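Local atomic coordinates of HTH-type transcriptional regulator KdgR (Escherichia coli, PDB entry 1YSP), a protein that represses transcription of the genes for transport and catabolism of 2-keto-3-deoxygluconate, and of the Entner-Doudoroff aldolase gene eda, by binding DNA. Residues L161-A164 with A165-S169. Residues are numbered along the deposited sequence; the frame is centred on the assembly and turned at random. Where two conformers were deposited one is given.
Sequences LHTA and ARKIS. With SO4 (sulfate ion), chain B.
Ala165 O takes two hydrogen bonds from Ser169, one from the backbone N and one from the hydroxyl, while Ala165 N donates to Leu161 O across the turn. The bond from Ala165 N to Leu161 O is 2.8 Å long and nearly straight. Ser169 N binds Ala165 O at 2.9 Å. Ser169 OG donates to Ala165 O at 3.1 Å, from the opposite face of the carbonyl plane to Ser169 N. This hydroxyl also meets Phe130 N, so it ties the helix to strand 123-130. The i to i+4 ladder continues with Arg166 N to His162 O, Lys167 N to Thr163 O and Ile168 N to Ala164 O.

One turn apart, the imidazole of His162 and the guanidinium of Arg166 stack, with centres 4.2 Å apart and planes at 28°. Arg166 NH2 sits over one ring face, displaced toward the rim. The bend at chi2 (149°) lays Arg166 CD 3.2 Å from His162 O and helps bring the guanidinium back over the ring. Two conformers were deposited for Arg166, so the stack and the path of its chain are doubtful as a fixed arrangement. Replacing His162 with an alanine would remove the flat ring and would probably leave the guanidinium, in this conformer, freer to swing.

Thr163 and Lys167 run side by side, with Thr163 CG2 4.2 Å from Lys167 NZ. Thr163 OG1 turns back to Ala159 O. Lys167 NZ reaches O3 of a sulfate, probably from the crystallisation liquor, in a weak 3.5 Å bond.

The segment belongs to helix 151-172 of the IclR-type C-terminal domain, which is of the GAF clan. Leu161, Ala164 and Ile168 pack on Leu140 of strand 136-142, and Ala165 meets Val127 of strand 123-130. Helix 4-20 lies alongside, its Leu16 touching Leu161 and Ala164.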
loop_
_atom_site.group_PDB
_atom_site.type_symbol
_atom_site.label_atom_id
_atom_site.label_comp_id
_atom_site.label_asym_id
_atom_site.label_seq_id
_atom_site.Cartn_x
_atom_site.Cartn_y
_atom_site.Cartn_z
ATOM N N LEU A 161 -4.313 -4.698 -9.603
ATOM C CA LEU A 161 -3.066 -4.317 -8.860
ATOM C C LEU A 161 -2.016 -5.445 -8.935
ATOM O O LEU A 161 -0.826 -5.171 -9.156
ATOM C CB LEU A 161 -3.411 -4.015 -7.380
ATOM C CG LEU A 161 -3.981 -2.634 -7.187
ATOM C CD1 LEU A 161 -4.546 -2.533 -5.734
ATOM C CD2 LEU A 161 -2.935 -1.545 -7.424
ATOM N N HIS A 162 -2.442 -6.676 -8.683
ATOM C CA HIS A 162 -1.534 -7.828 -8.691
ATOM C C HIS A 162 -0.878 -8.013 -10.058
ATOM O O HIS A 162 0.343 -8.224 -10.159
ATOM C CB HIS A 162 -2.250 -9.092 -8.276
ATOM C CG HIS A 162 -2.328 -9.273 -6.790
ATOM N ND1 HIS A 162 -1.271 -8.980 -5.946
ATOM C CD2 HIS A 162 -3.313 -9.761 -6.004
ATOM C CE1 HIS A 162 -1.622 -9.251 -4.702
ATOM N NE2 HIS A 162 -2.853 -9.726 -4.709
ATOM N N THR A 163 -1.665 -7.909 -11.111
ATOM C CA THR A 163 -1.076 -7.911 -12.494
ATOM C C THR A 163 -0.025 -6.841 -12.687
ATOM O O THR A 163 1.113 -7.133 -13.129
ATOM C CB THR A 163 -2.202 -7.767 -13.550
ATOM O OG1 THR A 163 -3.145 -8.813 -13.317
ATOM C CG2 THR A 163 -1.641 -7.846 -15.002
ATOM N N ALA A 164 -0.375 -5.601 -12.356
ATOM C CA ALA A 164 0.544 -4.474 -12.480
ATOM C C ALA A 164 1.819 -4.696 -11.657
ATOM O O ALA A 164 2.960 -4.571 -12.179
ATOM C CB ALA A 164 -0.158 -3.171 -12.025
ATOM N N ALA A 165 1.642 -5.069 -10.374
ATOM C CA ALA A 165 2.795 -5.315 -9.492
ATOM C C ALA A 165 3.701 -6.462 -9.965
ATOM O O ALA A 165 4.922 -6.369 -9.855
ATOM C CB ALA A 165 2.317 -5.576 -8.061
ATOM N N ARG A 166 3.101 -7.542 -10.455
ATOM C CA ARG A 166 3.900 -8.655 -10.908
ATOM C C ARG A 166 4.787 -8.273 -12.090
ATOM O O ARG A 166 5.953 -8.680 -12.140
ATOM C CB ARG A 166 3.024 -9.857 -11.172
ATOM C CG ARG A 166 2.728 -10.593 -9.874
ATOM C CD ARG A 166 1.388 -11.260 -9.900
ATOM N NE ARG A 166 1.043 -11.823 -8.595
ATOM C CZ ARG A 166 -0.201 -11.993 -8.152
ATOM N NH1 ARG A 166 -1.232 -11.633 -8.905
ATOM N NH2 ARG A 166 -0.418 -12.514 -6.947
ATOM N N LYS A 167 4.256 -7.449 -12.999
ATOM C CA LYS A 167 5.054 -6.929 -14.132
ATOM C C LYS A 167 6.202 -6.039 -13.633
ATOM O O LYS A 167 7.390 -6.211 -14.025
ATOM C CB LYS A 167 4.147 -6.206 -15.159
ATOM C CG LYS A 167 3.119 -7.131 -15.852
ATOM C CD LYS A 167 2.325 -6.356 -16.971
ATOM C CE LYS A 167 1.544 -7.319 -17.854
ATOM N NZ LYS A 167 0.378 -6.556 -18.437
ATOM N N ILE A 168 5.893 -5.110 -12.733
ATOM C CA ILE A 168 6.950 -4.241 -12.171
ATOM C C ILE A 168 8.070 -5.062 -11.491
ATOM O O ILE A 168 9.272 -4.789 -11.692
ATOM C CB ILE A 168 6.393 -3.243 -11.140
ATOM C CG1 ILE A 168 5.340 -2.305 -11.769
ATOM C CG2 ILE A 168 7.536 -2.394 -10.502
ATOM C CD1 ILE A 168 4.531 -1.458 -10.654
ATOM N N SER A 169 7.647 -6.015 -10.672
ATOM C CA SER A 169 8.559 -6.957 -9.971
ATOM C C SER A 169 9.396 -7.787 -10.939
ATOM O O SER A 169 10.627 -7.885 -10.788
ATOM C CB SER A 169 7.748 -7.858 -9.029
ATOM O OG SER A 169 7.236 -7.036 -7.960
HETATM S S SO4 B . 1.379 -2.922 -20.734
HETATM O O1 SO4 B . 0.693 -2.981 -22.036
HETATM O O2 SO4 B . 0.398 -2.563 -19.652
HETATM O O3 SO4 B . 1.914 -4.186 -20.449
HETATM O O4 SO4 B . 2.473 -1.904 -20.765
#